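Local structure of programmed cell death 6-interacting protein (Homo sapiens, 5WA1) at residues 296-300 / 347-353; 275-279 / 321-325; 42-46 / 102-106; 63-67 / 374-378. The protein takes part, through its Bro1 domain among others, in sorting cargo into multivesicular-body vesicles and in cytokinesis, membrane repair and apoptosis. One frame throughout, in Å; residues are numbered along the deposited sequence.

Contact 1 of 4, residues 296-300 / 347-353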
loop_
_atom_site.group_PDB
_atom_site.type_symbol
_atom_site.label_atom_id
_atom_site.label_comp_id
_atom_site.label_asym_id
_atom_site.label_seq_id
_atom_site.Cartn_x
_atom_site.Cartn_y
_atom_site.Cartn_z
ATOM N N ALA A 296 12.440 22.193 -23.798
ATOM C CA ALA A 296 13.254 21.026 -23.462
ATOM C C ALA A 296 12.515 20.095 -22.512
ATOM O O ALA A 296 12.583 18.868 -22.650
ATOM C CB ALA A 296 14.576 21.464 -22.839
ATOM N N ARG A 297 11.797 20.664 -21.546
ATOM C CA ARG A 297 11.102 19.830 -20.572
ATOM C C ARG A 297 9.857 19.190 -21.181
ATOM O O ARG A 297 9.570 18.017 -20.923
ATOM C CB ARG A 297 10.773 20.659 -19.331
ATOM C CG ARG A 297 12.034 21.091 -18.568
ATOM C CD ARG A 297 11.680 21.546 -17.169
ATOM N NE ARG A 297 12.827 22.039 -16.402
ATOM C CZ ARG A 297 13.689 21.271 -15.740
ATOM N NH1 ARG A 297 13.565 19.944 -15.752
ATOM N NH2 ARG A 297 14.685 21.832 -15.064
ATOM N N LEU A 298 9.135 19.922 -22.033
ATOM C CA LEU A 298 8.002 19.328 -22.739
ATOM C C LEU A 298 8.458 18.225 -23.686
ATOM O O LEU A 298 7.754 17.225 -23.870
ATOM C CB LEU A 298 7.231 20.405 -23.518
ATOM C CG LEU A 298 6.386 21.419 -22.723
ATOM C CD1 LEU A 298 5.915 22.608 -23.606
ATOM C CD2 LEU A 298 5.191 20.744 -22.064
ATOM N N GLN A 299 9.623 18.398 -24.317
ATOM C CA GLN A 299 10.122 17.349 -25.203
ATOM C C GLN A 299 10.436 16.095 -24.415
ATOM O O GLN A 299 10.200 14.979 -24.891
ATOM C CB GLN A 299 11.362 17.819 -25.970
ATOM C CG GLN A 299 11.024 18.799 -27.088
ATOM C CD GLN A 299 12.239 19.325 -27.831
ATOM O OE1 GLN A 299 12.113 19.867 -28.926
ATOM N NE2 GLN A 299 13.419 19.176 -27.240
ATOM N N HIS A 300 10.972 16.260 -23.207
ATOM C CA HIS A 300 11.265 15.109 -22.365
ATOM C C HIS A 300 9.981 14.421 -21.907
ATOM O O HIS A 300 9.893 13.189 -21.922
ATOM C CB HIS A 300 12.103 15.547 -21.168
ATOM C CG HIS A 300 12.640 14.401 -20.364
ATOM N ND1 HIS A 300 12.858 14.484 -19.008
ATOM C CD2 HIS A 300 13.021 13.155 -20.733
ATOM C CE1 HIS A 300 13.335 13.331 -18.567
ATOM N NE2 HIS A 300 13.437 12.505 -19.592
ATOM N N LEU A 347 18.932 18.253 -22.104
ATOM C CA LEU A 347 18.371 17.843 -20.816
ATOM C C LEU A 347 19.425 17.824 -19.718
ATOM O O LEU A 347 19.134 18.173 -18.568
ATOM C CB LEU A 347 17.727 16.469 -20.935
ATOM C CG LEU A 347 16.344 16.472 -21.571
ATOM C CD1 LEU A 347 15.751 15.086 -21.467
ATOM C CD2 LEU A 347 15.453 17.513 -20.896
ATOM N N LYS A 348 20.652 17.416 -20.050
ATOM C CA LYS A 348 21.672 17.297 -19.014
ATOM C C LYS A 348 22.170 18.653 -18.530
ATOM O O LYS A 348 22.858 18.713 -17.504
ATOM C CB LYS A 348 22.848 16.457 -19.526
ATOM C CG LYS A 348 23.564 17.051 -20.725
ATOM C CD LYS A 348 24.823 16.267 -21.074
ATOM C CE LYS A 348 24.506 14.839 -21.487
ATOM N NZ LYS A 348 25.734 14.100 -21.894
ATOM N N ASP A 349 21.837 19.737 -19.234
ATOM C CA ASP A 349 22.171 21.083 -18.797
ATOM C C ASP A 349 21.061 21.734 -17.969
ATOM O O ASP A 349 21.234 22.868 -17.509
ATOM C CB ASP A 349 22.514 21.952 -20.016
ATOM C CG ASP A 349 23.749 21.452 -20.756
ATOM O OD1 ASP A 349 24.685 20.963 -20.081
ATOM O OD2 ASP A 349 23.784 21.538 -22.004
ATOM N N LEU A 350 19.939 21.054 -17.770
ATOM C CA LEU A 350 18.861 21.561 -16.931
ATOM C C LEU A 350 19.096 21.156 -15.484
ATOM O O LEU A 350 19.657 20.095 -15.198
ATOM C CB LEU A 350 17.504 21.032 -17.406
ATOM C CG LEU A 350 17.004 21.594 -18.746
ATOM C CD1 LEU A 350 15.674 20.973 -19.144
ATOM C CD2 LEU A 350 16.897 23.113 -18.698
ATOM N N ASP A 351 18.675 22.017 -14.567
ATOM C CA ASP A 351 18.821 21.689 -13.164
ATOM C C ASP A 351 17.806 20.611 -12.788
ATOM O O ASP A 351 16.728 20.526 -13.382
ATOM C CB ASP A 351 18.641 22.934 -12.298
ATOM C CG ASP A 351 19.720 23.976 -12.559
ATOM O OD1 ASP A 351 20.797 23.896 -11.928
ATOM O OD2 ASP A 351 19.495 24.868 -13.409
ATOM N N PRO A 352 18.149 19.737 -11.845
ATOM C CA PRO A 352 17.216 18.673 -11.470
ATOM C C PRO A 352 15.982 19.237 -10.789
ATOM O O PRO A 352 16.044 20.238 -10.071
ATOM C CB PRO A 352 18.031 17.801 -10.506
ATOM C CG PRO A 352 19.091 18.721 -9.972
ATOM C CD PRO A 352 19.428 19.639 -11.118
ATOM N N ILE A 353 14.843 18.587 -11.037
ATOM C CA ILE A 353 13.639 18.897 -10.276
ATOM C C ILE A 353 13.805 18.348 -8.868
ATOM O O ILE A 353 14.323 17.240 -8.674
ATOM C CB ILE A 353 12.395 18.314 -10.970
ATOM C CG1 ILE A 353 12.279 18.873 -12.397
ATOM C CG2 ILE A 353 11.135 18.597 -10.160
ATOM C CD1 ILE A 353 11.258 18.153 -13.274
#
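The guanidinium of Arg297 has Leu350 over one face, with CD1 3.9 Å above the plane near its centre, and the backbone oxygen of Asp351 at its edge. Here the planar cation uses its two kinds of surface differently. In its own plane, NH2 donates to Asp351 O at 3.0 Å, nearly straight at 167°, and the donor also lies in the carbonyl plane. NH1 runs obliquely past Ile353 CG1, 3.7 Å away. An extended chain from CG to NE carries the group out to the loop, while its CG still touches Leu350 CD1 at 3.7 Å. The His300 ring is likewise covered on a face: Leu347 CD1 stands 3.6 Å from the centroid in a CH-pi contact, displaced toward the rim. With His300 CG turned away from the backbone N (chi1 -171°), the two side chains cross at about a right angle, the methyl over the ring face. Ala296 CB meets Leu350 CD1 at 3.9 Å. Glu293 forms a salt bridge with Arg297, and Glu278 ties the two side chains together, OE1 to Arg297 and OE2 to His300. This is a 3-10 turn and the extended chain after it, packed on helix 291-311 of a TPR-like helical array, in the part of the Bro1 domain that interacts with CHMP4 proteins.

Contact 2 of 4, residues 275-279 / 321-325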
loop_
_atom_site.group_PDB
_atom_site.type_symbol
_atom_site.label_atom_id
_atom_site.label_comp_id
_atom_site.label_asym_id
_atom_site.label_seq_id
_atom_site.Cartn_x
_atom_site.Cartn_y
_atom_site.Cartn_z
ATOM N N ALA A 275 7.146 12.271 -16.363
ATOM C CA ALA A 275 6.537 13.173 -17.337
ATOM C C ALA A 275 5.683 14.247 -16.664
ATOM O O ALA A 275 5.673 15.407 -17.098
ATOM C CB ALA A 275 5.702 12.365 -18.334
ATOM N N ASN A 276 4.945 13.884 -15.611
ATOM C CA ASN A 276 4.188 14.884 -14.869
ATOM C C ASN A 276 5.110 15.907 -14.226
ATOM O O ASN A 276 4.798 17.104 -14.202
ATOM C CB ASN A 276 3.333 14.224 -13.783
ATOM C CG ASN A 276 2.081 13.613 -14.327
ATOM O OD1 ASN A 276 1.818 12.429 -14.135
ATOM N ND2 ASN A 276 1.278 14.422 -14.975
ATOM N N ALA A 277 6.240 15.452 -13.686
ATOM C CA ALA A 277 7.198 16.381 -13.100
ATOM C C ALA A 277 7.724 17.357 -14.156
ATOM O O ALA A 277 7.799 18.567 -13.920
ATOM C CB ALA A 277 8.355 15.600 -12.474
ATOM N N GLU A 278 8.105 16.837 -15.325
ATOM C CA GLU A 278 8.632 17.709 -16.387
ATOM C C GLU A 278 7.555 18.646 -16.916
ATOM O O GLU A 278 7.837 19.800 -17.263
ATOM C CB GLU A 278 9.197 16.866 -17.522
ATOM C CG GLU A 278 10.488 16.126 -17.200
ATOM C CD GLU A 278 11.701 17.050 -17.072
ATOM O OE1 GLU A 278 11.539 18.297 -17.086
ATOM O OE2 GLU A 278 12.832 16.525 -16.950
ATOM N N TYR A 279 6.318 18.158 -17.012
ATOM C CA TYR A 279 5.236 18.990 -17.523
ATOM C C TYR A 279 4.972 20.167 -16.594
ATOM O O TYR A 279 4.870 21.311 -17.044
ATOM C CB TYR A 279 3.969 18.159 -17.718
ATOM C CG TYR A 279 2.774 18.984 -18.121
ATOM C CD1 TYR A 279 2.663 19.489 -19.412
ATOM C CD2 TYR A 279 1.764 19.268 -17.214
ATOM C CE1 TYR A 279 1.579 20.249 -19.791
ATOM C CE2 TYR A 279 0.672 20.033 -17.581
ATOM C CZ TYR A 279 0.587 20.519 -18.869
ATOM O OH TYR A 279 -0.492 21.270 -19.241
ATOM N N PHE A 321 -3.259 13.072 -21.717
ATOM C CA PHE A 321 -2.004 13.690 -21.302
ATOM C C PHE A 321 -1.079 13.912 -22.494
ATOM O O PHE A 321 -0.424 14.960 -22.599
ATOM C CB PHE A 321 -1.336 12.804 -20.253
ATOM C CG PHE A 321 -0.191 13.450 -19.531
ATOM C CD1 PHE A 321 -0.110 14.825 -19.401
ATOM C CD2 PHE A 321 0.805 12.667 -18.977
ATOM C CE1 PHE A 321 0.953 15.407 -18.728
ATOM C CE2 PHE A 321 1.867 13.240 -18.299
ATOM C CZ PHE A 321 1.943 14.614 -18.176
ATOM N N SER A 322 -1.024 12.939 -23.410
ATOM C CA SER A 322 -0.163 13.060 -24.583
ATOM C C SER A 322 -0.566 14.249 -25.449
ATOM O O SER A 322 0.293 15.005 -25.922
ATOM C CB SER A 322 -0.214 11.768 -25.392
ATOM O OG SER A 322 0.767 11.770 -26.406
ATOM N N ASP A 323 -1.875 14.428 -25.664
ATOM C CA ASP A 323 -2.373 15.552 -26.454
ATOM C C ASP A 323 -2.098 16.883 -25.768
ATOM O O ASP A 323 -1.783 17.878 -26.432
ATOM C CB ASP A 323 -3.871 15.389 -26.699
ATOM C CG ASP A 323 -4.200 14.163 -27.521
ATOM O OD1 ASP A 323 -3.296 13.652 -28.214
ATOM O OD2 ASP A 323 -5.362 13.706 -27.470
ATOM N N LYS A 324 -2.237 16.929 -24.442
ATOM C CA LYS A 324 -1.950 18.154 -23.704
ATOM C C LYS A 324 -0.490 18.558 -23.873
ATOM O O LYS A 324 -0.180 19.726 -24.133
ATOM C CB LYS A 324 -2.300 17.961 -22.230
ATOM C CG LYS A 324 -2.123 19.202 -21.376
ATOM C CD LYS A 324 -2.734 19.011 -19.989
ATOM C CE LYS A 324 -2.037 17.914 -19.203
ATOM N NZ LYS A 324 -2.691 17.669 -17.883
ATOM N N ILE A 325 0.418 17.592 -23.745
ATOM C CA ILE A 325 1.847 17.863 -23.895
ATOM C C ILE A 325 2.146 18.361 -25.298
ATOM O O ILE A 325 2.841 19.366 -25.491
ATOM C CB ILE A 325 2.665 16.599 -23.570
ATOM C CG1 ILE A 325 2.544 16.234 -22.098
ATOM C CG2 ILE A 325 4.138 16.779 -23.978
ATOM C CD1 ILE A 325 3.079 14.826 -21.792
#
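The hydroxyl of Tyr279 rests among the methylenes of Lys324, its OH 3.3 Å from CD and 3.4 Å from CG, although no hydrogen bond crosses between the two segments. The lysine chain crosses the tyrosine at about a right angle and bends at chi3 (64°), which brings CE to 3.7 Å from Tyr279 CZ. Beside this, Phe321 turns its edge to the face of Tyr279. The rings are T-shaped, with planes at 87° and centroids 5.8 Å apart, and CE1 of Phe321 comes nearest, 4.1 Å from Tyr279 CG. Ile325 CD1, from the same helix as Phe321, lies over the centre of one Phe321 face and probably helps to hold its tilt, while Ala275 CB approaches CE2 of that ring at 3.9 Å. The pair illustrates how large side chains span a wide spacing: the axes of the short segments come no closer than 12.0 Å, and they point nearly the same way, 28° from parallel. Between them in sequence comes helix 291-311, whose Ile305 touches both Ala275 and Phe321 and whose Ala302 meets Ile325. Helices 262-287 and 319-340 thus share 291-311 as a neighbour, and Ala238 of helix 231-252 packs against Asn276 and Ala277.

Contact 3 of 4, residues 42-46 / 102-106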
loop_
_atom_site.group_PDB
_atom_site.type_symbol
_atom_site.label_atom_id
_atom_site.label_comp_id
_atom_site.label_asym_id
_atom_site.label_seq_id
_atom_site.Cartn_x
_atom_site.Cartn_y
_atom_site.Cartn_z
ATOM N N LEU A 42 -8.571 -23.092 24.170
ATOM C CA LEU A 42 -8.348 -21.958 25.058
ATOM C C LEU A 42 -9.033 -22.140 26.410
ATOM O O LEU A 42 -8.392 -22.018 27.458
ATOM C CB LEU A 42 -8.839 -20.671 24.387
ATOM C CG LEU A 42 -8.059 -19.389 24.678
ATOM C CD1 LEU A 42 -6.620 -19.515 24.198
ATOM C CD2 LEU A 42 -8.735 -18.187 24.027
ATOM N N VAL A 43 -10.341 -22.417 26.398
ATOM C CA VAL A 43 -11.065 -22.607 27.647
ATOM C C VAL A 43 -10.584 -23.868 28.358
ATOM O O VAL A 43 -10.576 -23.927 29.594
ATOM C CB VAL A 43 -12.582 -22.638 27.376
ATOM C CG1 VAL A 43 -12.938 -23.820 26.491
ATOM C CG2 VAL A 43 -13.366 -22.689 28.687
ATOM N N LYS A 44 -10.153 -24.880 27.599
ATOM C CA LYS A 44 -9.552 -26.058 28.213
ATOM C C LYS A 44 -8.352 -25.681 29.073
ATOM O O LYS A 44 -8.100 -26.323 30.101
ATOM C CB LYS A 44 -9.153 -27.069 27.137
ATOM C CG LYS A 44 -8.819 -28.451 27.679
ATOM C CD LYS A 44 -8.640 -29.459 26.557
ATOM C CE LYS A 44 -8.451 -30.864 27.103
ATOM N NZ LYS A 44 -8.311 -31.861 26.009
ATOM N N PHE A 45 -7.609 -24.641 28.686
ATOM C CA PHE A 45 -6.591 -24.104 29.582
ATOM C C PHE A 45 -7.219 -23.288 30.708
ATOM O O PHE A 45 -6.728 -23.316 31.842
ATOM C CB PHE A 45 -5.587 -23.261 28.797
ATOM C CG PHE A 45 -4.723 -22.385 29.661
ATOM C CD1 PHE A 45 -3.611 -22.900 30.311
ATOM C CD2 PHE A 45 -5.024 -21.042 29.829
ATOM C CE1 PHE A 45 -2.818 -22.091 31.105
ATOM C CE2 PHE A 45 -4.237 -20.230 30.621
ATOM C CZ PHE A 45 -3.134 -20.755 31.262
ATOM N N ILE A 46 -8.303 -22.563 30.418
ATOM C CA ILE A 46 -8.967 -21.759 31.443
ATOM C C ILE A 46 -9.578 -22.652 32.514
ATOM O O ILE A 46 -9.476 -22.369 33.714
ATOM C CB ILE A 46 -10.026 -20.843 30.801
ATOM C CG1 ILE A 46 -9.351 -19.757 29.960
ATOM C CG2 ILE A 46 -10.928 -20.228 31.864
ATOM C CD1 ILE A 46 -8.354 -18.929 30.733
ATOM N N LYS A 102 -0.958 -13.486 27.685
ATOM C CA LYS A 102 -1.899 -14.013 28.672
ATOM C C LYS A 102 -1.942 -15.537 28.676
ATOM O O LYS A 102 -2.253 -16.139 29.711
ATOM C CB LYS A 102 -3.302 -13.452 28.424
ATOM C CG LYS A 102 -3.586 -12.098 29.073
ATOM C CD LYS A 102 -2.807 -10.964 28.417
ATOM C CE LYS A 102 -3.265 -9.608 28.930
ATOM N NZ LYS A 102 -3.206 -9.522 30.415
ATOM N N PHE A 103 -1.644 -16.178 27.547
ATOM C CA PHE A 103 -1.753 -17.623 27.478
ATOM C C PHE A 103 -0.412 -18.258 27.135
ATOM O O PHE A 103 0.334 -17.721 26.309
ATOM C CB PHE A 103 -2.795 -18.049 26.436
ATOM C CG PHE A 103 -4.206 -17.708 26.817
ATOM C CD1 PHE A 103 -4.712 -16.438 26.593
ATOM C CD2 PHE A 103 -5.025 -18.660 27.401
ATOM C CE1 PHE A 103 -6.010 -16.123 26.944
ATOM C CE2 PHE A 103 -6.324 -18.352 27.754
ATOM C CZ PHE A 103 -6.819 -17.082 27.525
ATOM N N PRO A 104 -0.078 -19.397 27.753
ATOM C CA PRO A 104 1.199 -20.061 27.449
ATOM C C PRO A 104 1.268 -20.587 26.023
ATOM O O PRO A 104 1.254 -21.802 25.800
ATOM C CB PRO A 104 1.247 -21.206 28.471
ATOM C CG PRO A 104 0.298 -20.800 29.559
ATOM C CD PRO A 104 -0.791 -20.048 28.864
ATOM N N PHE A 105 1.349 -19.682 25.049
ATOM C CA PHE A 105 1.469 -20.073 23.650
ATOM C C PHE A 105 2.910 -20.253 23.199
ATOM O O PHE A 105 3.144 -20.924 22.188
ATOM C CB PHE A 105 0.783 -19.044 22.746
ATOM C CG PHE A 105 -0.664 -19.336 22.493
ATOM C CD1 PHE A 105 -1.039 -20.218 21.493
ATOM C CD2 PHE A 105 -1.650 -18.734 23.253
ATOM C CE1 PHE A 105 -2.369 -20.491 21.256
ATOM C CE2 PHE A 105 -2.983 -19.005 23.023
ATOM C CZ PHE A 105 -3.344 -19.884 22.023
ATOM N N SER A 106 3.875 -19.666 23.914
ATOM C CA SER A 106 5.281 -19.873 23.575
ATOM C C SER A 106 5.641 -21.352 23.632
ATOM O O SER A 106 6.393 -21.853 22.787
ATOM C CB SER A 106 6.175 -19.063 24.515
ATOM O OG SER A 106 5.873 -17.682 24.443
#
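An inverse gamma turn centred on Pro104, in the loop that leads from helix 83-97 toward strand 114-117, presents its proline to Phe45 of helix 39-49. The CD atom of Pro104 sits over one face of the Phe45 ring, 3.8 Å from the centroid and offset toward the rim; the closest pair is Pro104 CD and Phe45 CZ, at 3.4 Å. The two side chains come from opposite directions, and the phenylalanine reaches out to meet the turn because its CG lies opposite the backbone N (chi1 165°). Just before the proline, Phe103 supplies the ring on which Leu42, Phe45 and Ile46 converge. Leu42 CD1 stands over a face of it, 3.8 Å from the centroid and 17° off the normal, in a clear CH-pi contact. Ile46 CD1 comes in obliquely, 3.7 Å from Phe103 CE2. Phe45 also leans on this ring, its CD2 3.4 Å from Phe103 CD2, with the two planes at 62°. The same Leu42 methyl serves twice, since its CD1 also meets the edge of Phe105, 3.9 Å from CE2. Without a hydrogen bond between the segments, the contact is a worked case of apolar packing in which one helix turn offers three side chains to a bent loop. Helix 56-75 lies against the same helix, Ala64 touching Leu42 and Tyr60 touching Ile46, while Met379 at the chain's end packs on both Ile46 and Phe103.

Contact 4 of 4, residues 63-67 / 374-378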
loop_
_atom_site.group_PDB
_atom_site.type_symbol
_atom_site.label_atom_id
_atom_site.label_comp_id
_atom_site.label_asym_id
_atom_site.label_seq_id
_atom_site.Cartn_x
_atom_site.Cartn_y
_atom_site.Cartn_z
ATOM N N ALA A 63 -15.467 -15.172 26.682
ATOM C CA ALA A 63 -14.587 -14.377 25.837
ATOM C C ALA A 63 -13.843 -15.245 24.830
ATOM O O ALA A 63 -13.558 -14.792 23.717
ATOM C CB ALA A 63 -13.600 -13.591 26.701
ATOM N N ALA A 64 -13.520 -16.490 25.197
ATOM C CA ALA A 64 -12.910 -17.391 24.227
ATOM C C ALA A 64 -13.892 -17.736 23.117
ATOM O O ALA A 64 -13.512 -17.813 21.943
ATOM C CB ALA A 64 -12.406 -18.656 24.917
ATOM N N GLU A 65 -15.164 -17.927 23.470
ATOM C CA GLU A 65 -16.190 -18.153 22.458
ATOM C C GLU A 65 -16.348 -16.940 21.552
ATOM O O GLU A 65 -16.586 -17.082 20.345
ATOM C CB GLU A 65 -17.519 -18.484 23.132
ATOM C CG GLU A 65 -18.425 -19.327 22.270
ATOM C CD GLU A 65 -17.854 -20.707 22.037
ATOM O OE1 GLU A 65 -17.534 -21.388 23.037
ATOM O OE2 GLU A 65 -17.707 -21.100 20.859
ATOM N N GLU A 66 -16.231 -15.736 22.112
ATOM C CA GLU A 66 -16.329 -14.531 21.294
ATOM C C GLU A 66 -15.103 -14.347 20.409
ATOM O O GLU A 66 -15.202 -13.738 19.339
ATOM C CB GLU A 66 -16.532 -13.299 22.177
ATOM C CG GLU A 66 -17.947 -13.151 22.717
ATOM C CD GLU A 66 -18.985 -13.058 21.610
ATOM O OE1 GLU A 66 -19.835 -13.970 21.511
ATOM O OE2 GLU A 66 -18.944 -12.078 20.834
ATOM N N LEU A 67 -13.944 -14.857 20.835
ATOM C CA LEU A 67 -12.747 -14.716 20.016
ATOM C C LEU A 67 -12.797 -15.638 18.804
ATOM O O LEU A 67 -12.409 -15.242 17.697
ATOM C CB LEU A 67 -11.494 -14.993 20.843
ATOM C CG LEU A 67 -10.231 -14.900 19.977
ATOM C CD1 LEU A 67 -10.089 -13.506 19.368
ATOM C CD2 LEU A 67 -8.988 -15.288 20.750
ATOM N N ASP A 374 -9.932 -5.226 24.957
ATOM C CA ASP A 374 -9.424 -6.589 25.080
ATOM C C ASP A 374 -10.450 -7.467 25.784
ATOM O O ASP A 374 -10.959 -7.116 26.850
ATOM C CB ASP A 374 -8.090 -6.598 25.839
ATOM C CG ASP A 374 -7.531 -8.013 26.066
ATOM O OD1 ASP A 374 -7.968 -8.968 25.389
ATOM O OD2 ASP A 374 -6.633 -8.167 26.925
ATOM N N LEU A 375 -10.758 -8.614 25.172
ATOM C CA LEU A 375 -11.704 -9.554 25.753
ATOM C C LEU A 375 -11.137 -10.268 26.975
ATOM O O LEU A 375 -11.905 -10.850 27.747
ATOM C CB LEU A 375 -12.125 -10.582 24.702
ATOM C CG LEU A 375 -13.098 -10.117 23.619
ATOM C CD1 LEU A 375 -13.124 -11.119 22.474
ATOM C CD2 LEU A 375 -14.489 -9.928 24.195
ATOM N N PHE A 376 -9.822 -10.240 27.164
ATOM C CA PHE A 376 -9.159 -10.871 28.298
ATOM C C PHE A 376 -8.396 -9.837 29.118
ATOM O O PHE A 376 -7.307 -10.103 29.631
ATOM C CB PHE A 376 -8.224 -11.983 27.828
ATOM C CG PHE A 376 -8.910 -13.060 27.039
ATOM C CD1 PHE A 376 -9.023 -12.965 25.663
ATOM C CD2 PHE A 376 -9.440 -14.172 27.674
ATOM C CE1 PHE A 376 -9.653 -13.956 24.934
ATOM C CE2 PHE A 376 -10.071 -15.168 26.951
ATOM C CZ PHE A 376 -10.177 -15.059 25.577
ATOM N N GLU A 377 -8.970 -8.638 29.246
ATOM C CA GLU A 377 -8.266 -7.544 29.908
ATOM C C GLU A 377 -8.155 -7.774 31.410
ATOM O O GLU A 377 -7.143 -7.415 32.022
ATOM C CB GLU A 377 -8.973 -6.220 29.624
ATOM C CG GLU A 377 -8.257 -5.010 30.196
ATOM C CD GLU A 377 -8.990 -3.715 29.921
ATOM O OE1 GLU A 377 -10.092 -3.767 29.339
ATOM O OE2 GLU A 377 -8.463 -2.643 30.289
ATOM N N LYS A 378 -9.184 -8.360 32.020
ATOM C CA LYS A 378 -9.156 -8.691 33.446
ATOM C C LYS A 378 -8.515 -10.065 33.657
ATOM O O LYS A 378 -9.121 -10.995 34.187
ATOM C CB LYS A 378 -10.563 -8.645 34.027
ATOM C CG LYS A 378 -11.252 -7.299 33.946
ATOM C CD LYS A 378 -12.607 -7.377 34.619
ATOM C CE LYS A 378 -13.370 -6.070 34.530
ATOM N NZ LYS A 378 -14.664 -6.167 35.268
#
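A type I beta turn from Asp374 to Glu377 lies against helix 56-75, bringing the CA atoms of Ala63 and Leu375 within 5.6 Å of each other. The small side chain of Ala63 is consistent with that closeness: its CB reaches Leu375 O at 3.4 Å and also lies over one face of the Phe376 ring. That methyl is 4.1 Å from the ring centroid, displaced toward the rim in a CH-pi contact. The far end of the ring goes past the methyl to the helix backbone, where Phe376 CZ is 3.7 Å from Ala64 N. Leu67 CD2 approaches the same ring obliquely, 4.4 Å from CE1. Leu375 reaches along the helix toward Glu66, its CD1 4.1 Å from Glu66 CB, while the acid end of Glu66 leads away. The turn is braced from within by an Asx turn: Asp374 OD1 accepts from Phe376 N at 2.9 Å, almost straight (171°), although the N-H comes from above the carboxylate plane. Gln95 of helix 83-97 adds two bonds, to Asp374 OD1 and to Leu375 N. The chemistry thus divides by task. Polar groups set the shape of the turn and tie it to helix 83-97, whereas its hold on helix 56-75 is apolar, and with no hydrogen bond or ion pair across the interface it should depend chiefly on the fit of Leu375 and Phe376 round Ala63.

How the contacts relate
The four contacts form two clusters on opposite sides of the chain's centre, with contacts 1 and 3 about 64 Å apart between centres. Contacts 1 and 2 share the array of helices 262-287, 291-311 and 319-340, and Glu278, within 275-279, joins them through Arg297 and His300. At the other end, Leu42 and Phe103 of contact 3 touch Phe376 of contact 4, whose ring meets Phe103 edge-to-face, so one apolar cluster serves both. Contact 4 is buried, while the other three are partly so. Contact 1, whose loop is largely exposed, alone has a hydrogen bond across its segments; contacts 2, 3 and 4 rely on packing of rings and aliphatic groups, in contact 2 including a lysine chain.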